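Local coordinates for flagellar regulatory protein C (Vibrio cholerae, PDB 4QHS) that probably activates sigma-54-dependent transcription of flagellar genes by coupling ATP hydrolysis in its heptameric AAA+ domain to remodelling of the polymerase complex, at residues F87-E90 and G96-Q99; H201-H206 and N239-A244. All blocks are in the same frame, centred on the assembly; numbering follows the deposited sequence.

Interaction 1 of 2, residues F87-E90 and G96-Q99; sequences FGYE and GAVQ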
loop_
_atom_site.group_PDB
_atom_site.type_symbol
_atom_site.label_atom_id
_atom_site.label_comp_id
_atom_site.label_asym_id
_atom_site.label_seq_id
_atom_site.Cartn_x
_atom_site.Cartn_y
_atom_site.Cartn_z
ATOM N N PHE A 87 11.152 25.455 16.535
ATOM C CA PHE A 87 10.732 25.267 17.919
ATOM C C PHE A 87 11.816 24.694 18.813
ATOM O O PHE A 87 11.736 24.797 20.037
ATOM C CB PHE A 87 9.496 24.366 17.961
ATOM C CG PHE A 87 8.313 24.980 17.301
ATOM C CD1 PHE A 87 7.547 25.920 17.962
ATOM C CD2 PHE A 87 7.985 24.655 16.001
ATOM C CE1 PHE A 87 6.460 26.514 17.341
ATOM C CE2 PHE A 87 6.895 25.243 15.381
ATOM C CZ PHE A 87 6.137 26.172 16.050
ATOM N N GLY A 88 12.834 24.094 18.211
ATOM C CA GLY A 88 13.874 23.455 18.987
ATOM C C GLY A 88 13.324 22.137 19.492
ATOM O O GLY A 88 12.158 21.822 19.271
ATOM N N TYR A 89 14.154 21.375 20.195
ATOM C CA TYR A 89 13.767 20.047 20.624
ATOM C C TYR A 89 14.618 19.576 21.788
ATOM O O TYR A 89 15.685 20.127 22.075
ATOM C CB TYR A 89 13.876 19.052 19.464
ATOM C CG TYR A 89 15.202 19.106 18.725
ATOM C CD1 TYR A 89 15.396 20.003 17.675
ATOM C CD2 TYR A 89 16.259 18.270 19.082
ATOM C CE1 TYR A 89 16.604 20.062 16.995
ATOM C CE2 TYR A 89 17.474 18.325 18.409
ATOM C CZ TYR A 89 17.638 19.221 17.363
ATOM O OH TYR A 89 18.831 19.277 16.679
ATOM N N GLU A 90 14.121 18.552 22.459
ATOM C CA GLU A 90 14.872 17.898 23.509
ATOM C C GLU A 90 15.450 16.608 22.953
ATOM O O GLU A 90 14.987 16.098 21.927
ATOM C CB GLU A 90 13.983 17.656 24.729
ATOM C CG GLU A 90 13.471 18.970 25.345
ATOM C CD GLU A 90 14.581 19.801 25.997
ATOM O OE1 GLU A 90 15.584 19.222 26.468
ATOM O OE2 GLU A 90 14.448 21.039 26.049
ATOM N N GLY A 96 17.029 10.756 15.840
ATOM C CA GLY A 96 18.166 11.556 15.477
ATOM C C GLY A 96 18.222 12.831 16.267
ATOM O O GLY A 96 19.084 13.647 16.047
ATOM N N ALA A 97 17.291 13.000 17.187
ATOM C CA ALA A 97 17.361 14.066 18.161
ATOM C C ALA A 97 18.279 13.584 19.245
ATOM O O ALA A 97 17.860 12.985 20.198
ATOM C CB ALA A 97 16.024 14.358 18.720
ATOM N N VAL A 98 19.546 13.864 19.062
ATOM C CA VAL A 98 20.591 13.339 19.878
ATOM C C VAL A 98 21.109 14.350 20.877
ATOM O O VAL A 98 21.950 14.042 21.670
ATOM C CB VAL A 98 21.718 12.810 18.987
ATOM C CG1 VAL A 98 22.773 13.831 18.781
ATOM C CG2 VAL A 98 22.276 11.567 19.553
ATOM N N GLN A 99 20.573 15.554 20.835
ATOM C CA GLN A 99 20.913 16.590 21.782
ATOM C C GLN A 99 19.752 17.517 21.939
ATOM O O GLN A 99 18.832 17.474 21.179
ATOM C CB GLN A 99 22.118 17.375 21.305
ATOM C CG GLN A 99 21.905 18.092 20.017
ATOM C CD GLN A 99 23.088 18.888 19.614
ATOM O OE1 GLN A 99 24.079 18.348 19.180
ATOM N NE2 GLN A 99 23.008 20.180 19.779
#
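Y89, with the carbonyl of E90 beside it, meets A97 and Q99 in a small van der Waals contact, one apolar pair plus carbonyl oxygens against carbon, at the base of the loop that carries the GAFTGA signature of sigma-54 activators. G96 and A97 are the last two residues of that signature, which in this family lies on the surface loop that engages sigma-54. No hydrogen bond joins the two segments, and they bury only 169 Å² between them.

The tyrosine ring does most of the touching. With chi1 at 50°, the ring leans over its own backbone, flanked by N and C, which carries one side of it to the returning chain. There Y89 CD2 lies 3.9 Å from A97 CB, and Y89 CE2 comes to 3.2 Å from Q99 O, both partners approaching the ring obliquely. The lone methyl of A97 suits its place: it fits between the ring and the backbone, with A97 CB also 3.8 Å from E90 O, and A97 itself centres an inverse gamma turn that bends the chain back. At G88 the preceding helix ends with a positive phi of 77°, a conformation glycine adopts without strain. E90 CB heads away from 96-99, and its carboxylate forms a salt bridge through OE2 with R140.

The aromatic F94 packs edge-to-face with Y89, while R144 of the second subunit packs on Q99. Helix 82-87 leads directly into the short, weakly bonded strand 88-89, which pairs antiparallel with strand 101-102 through Y89 and C101, while backbone bonds from G88 and E90 to L141 tie it to the hairpin of strands 137-139 and 146-148.

Interaction 2 of 2, residues H201-H206 and N239-A244; sequences HLIERH and NVVQRA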
loop_
_atom_site.group_PDB
_atom_site.type_symbol
_atom_site.label_atom_id
_atom_site.label_comp_id
_atom_site.label_asym_id
_atom_site.label_seq_id
_atom_site.Cartn_x
_atom_site.Cartn_y
_atom_site.Cartn_z
ATOM N N HIS A 201 24.934 49.330 -7.153
ATOM C CA HIS A 201 25.195 48.840 -5.822
ATOM C C HIS A 201 25.836 47.475 -5.882
ATOM O O HIS A 201 26.758 47.170 -5.152
ATOM C CB HIS A 201 23.908 48.775 -5.020
ATOM C CG HIS A 201 24.128 48.623 -3.555
ATOM N ND1 HIS A 201 24.229 47.399 -2.943
ATOM C CD2 HIS A 201 24.288 49.543 -2.582
ATOM C CE1 HIS A 201 24.438 47.570 -1.655
ATOM N NE2 HIS A 201 24.471 48.863 -1.409
ATOM N N LEU A 202 25.325 46.655 -6.775
ATOM C CA LEU A 202 25.838 45.323 -6.970
ATOM C C LEU A 202 27.264 45.406 -7.406
ATOM O O LEU A 202 28.117 44.699 -6.917
ATOM C CB LEU A 202 25.028 44.612 -8.015
ATOM C CG LEU A 202 23.681 44.190 -7.500
ATOM C CD1 LEU A 202 22.808 43.813 -8.620
ATOM C CD2 LEU A 202 23.887 43.053 -6.600
ATOM N N ILE A 203 27.533 46.302 -8.327
ATOM C CA ILE A 203 28.887 46.482 -8.760
ATOM C C ILE A 203 29.708 47.034 -7.637
ATOM O O ILE A 203 30.825 46.628 -7.428
ATOM C CB ILE A 203 28.958 47.431 -9.909
ATOM C CG1 ILE A 203 28.077 46.937 -11.027
ATOM C CG2 ILE A 203 30.311 47.500 -10.421
ATOM C CD1 ILE A 203 28.575 47.296 -12.329
ATOM N N GLU A 204 29.147 47.981 -6.916
ATOM C CA GLU A 204 29.861 48.614 -5.838
ATOM C C GLU A 204 30.085 47.625 -4.716
ATOM O O GLU A 204 31.171 47.501 -4.205
ATOM C CB GLU A 204 29.083 49.831 -5.360
ATOM C CG GLU A 204 29.268 50.210 -3.906
ATOM C CD GLU A 204 29.004 51.677 -3.652
ATOM O OE1 GLU A 204 29.220 52.144 -2.518
ATOM O OE2 GLU A 204 28.579 52.361 -4.596
ATOM N N ARG A 205 29.039 46.914 -4.346
ATOM C CA ARG A 205 29.105 45.948 -3.270
ATOM C C ARG A 205 30.147 44.867 -3.482
ATOM O O ARG A 205 30.727 44.352 -2.542
ATOM C CB ARG A 205 27.740 45.306 -3.123
ATOM C CG ARG A 205 27.711 43.816 -3.259
ATOM C CD ARG A 205 26.362 43.305 -2.783
ATOM N NE ARG A 205 26.293 41.855 -2.728
ATOM C CZ ARG A 205 26.370 41.134 -1.616
ATOM N NH1 ARG A 205 26.511 41.716 -0.439
ATOM N NH2 ARG A 205 26.295 39.818 -1.683
ATOM N N HIS A 206 30.365 44.532 -4.744
ATOM C CA HIS A 206 31.244 43.455 -5.188
ATOM C C HIS A 206 32.697 43.901 -5.309
ATOM O O HIS A 206 33.599 43.244 -4.798
ATOM C CB HIS A 206 30.772 42.897 -6.527
ATOM C CG HIS A 206 31.810 42.086 -7.237
ATOM N ND1 HIS A 206 32.781 42.654 -8.035
ATOM C CD2 HIS A 206 32.032 40.751 -7.267
ATOM C CE1 HIS A 206 33.555 41.703 -8.528
ATOM N NE2 HIS A 206 33.121 40.540 -8.077
ATOM N N ASN A 239 22.722 38.170 -11.396
ATOM C CA ASN A 239 23.426 37.356 -12.346
ATOM C C ASN A 239 24.033 38.154 -13.480
ATOM O O ASN A 239 25.167 37.954 -13.818
ATOM C CB ASN A 239 22.520 36.284 -12.920
ATOM C CG ASN A 239 22.577 35.010 -12.154
ATOM O OD1 ASN A 239 23.130 34.950 -11.084
ATOM N ND2 ASN A 239 21.996 33.981 -12.702
ATOM N N VAL A 240 23.252 39.028 -14.082
ATOM C CA VAL A 240 23.678 39.732 -15.253
ATOM C C VAL A 240 24.835 40.652 -14.906
ATOM O O VAL A 240 25.805 40.734 -15.607
ATOM C CB VAL A 240 22.508 40.511 -15.826
ATOM C CG1 VAL A 240 22.956 41.489 -16.849
ATOM C CG2 VAL A 240 21.494 39.584 -16.394
ATOM N N VAL A 241 24.728 41.327 -13.787
ATOM C CA VAL A 241 25.754 42.234 -13.373
ATOM C C VAL A 241 27.049 41.539 -13.078
ATOM O O VAL A 241 28.076 41.973 -13.490
ATOM C CB VAL A 241 25.327 43.015 -12.168
ATOM C CG1 VAL A 241 26.443 43.874 -11.716
ATOM C CG2 VAL A 241 24.160 43.858 -12.508
ATOM N N GLN A 242 26.982 40.443 -12.363
ATOM C CA GLN A 242 28.159 39.659 -12.063
ATOM C C GLN A 242 28.805 39.115 -13.316
ATOM O O GLN A 242 29.993 39.138 -13.450
ATOM C CB GLN A 242 27.783 38.494 -11.173
ATOM C CG GLN A 242 28.344 38.547 -9.816
ATOM C CD GLN A 242 28.051 37.299 -9.023
ATOM O OE1 GLN A 242 27.115 37.264 -8.266
ATOM N NE2 GLN A 242 28.857 36.270 -9.200
ATOM N N ARG A 243 27.993 38.617 -14.221
ATOM C CA ARG A 243 28.464 38.163 -15.492
ATOM C C ARG A 243 29.157 39.304 -16.212
ATOM O O ARG A 243 30.209 39.142 -16.779
ATOM C CB ARG A 243 27.294 37.646 -16.322
ATOM C CG ARG A 243 27.640 37.035 -17.612
ATOM C CD ARG A 243 26.420 36.704 -18.383
ATOM N NE ARG A 243 25.594 35.758 -17.673
ATOM C CZ ARG A 243 24.337 35.956 -17.325
ATOM N NH1 ARG A 243 23.723 37.067 -17.622
ATOM N NH2 ARG A 243 23.698 35.032 -16.671
ATOM N N ALA A 244 28.544 40.466 -16.179
ATOM C CA ALA A 244 29.094 41.609 -16.844
ATOM C C ALA A 244 30.468 41.954 -16.327
ATOM O O ALA A 244 31.349 42.182 -17.089
ATOM C CB ALA A 244 28.188 42.750 -16.709
#
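With chi1 at 176°, V241 places CG1 opposite its backbone N and CG2 opposite its carbonyl carbon, so both methyls are presented to L202 and I203. I203 answers with a chi1 of -56° that swings CG1 toward the valine, although its CB points across rather than straight at the partner helix. These three residues form a buried helix-to-helix contact in the AAA+ lid, the all-helical part of the ATPase module, where helix 195-208 packs against helix 233-247.

V241 is the centre of the contact. Branched at CB, it offers two methyls close to the backbone, which suits a place where the CA atoms of I203 and V241 are 7.0 Å apart. Its CG1 meets both neighbours, 3.5 Å from I203 CG1 and 4.0 Å from L202 CB. The longer leucine extends the same apolar patch and also rests on L237 and D238, while I203 also touches L245 on helix 233-247 and, in a nearby loop, V214 and P215. No polar bond crosses between the segments, so the pairing rests on apolar packing alone.

Another side of helix 233-247 is used differently: N239 ND2 and R243 NH2 hydrogen-bond to the carbonyl oxygens of Y176 and N179 of the second subunit. One helix thus serves both the lid core and the heptamer interface. The second methyl of V241, CG2, touches L202 CD1 at 4.1 Å.

In the fold
Interaction 1 comes first along the chain and closes before interaction 2 begins. Their centres lie 41 Å apart, with nearest atoms about 28 Å apart, so they do not touch. Interaction 1 belongs to the sigma-54 interaction domain, between strand 88-89 and the loop that runs on to strand 101-102. Its centre is 26 Å from the chain centre. Interaction 2 lies in the lid, between helices 195-208 and 233-247. Its centre is 20 Å from the chain centre. Both reach the second subunit. This is consistent with a ring in which the loop expected to meet sigma-54 and the lid each border a neighbouring protomer.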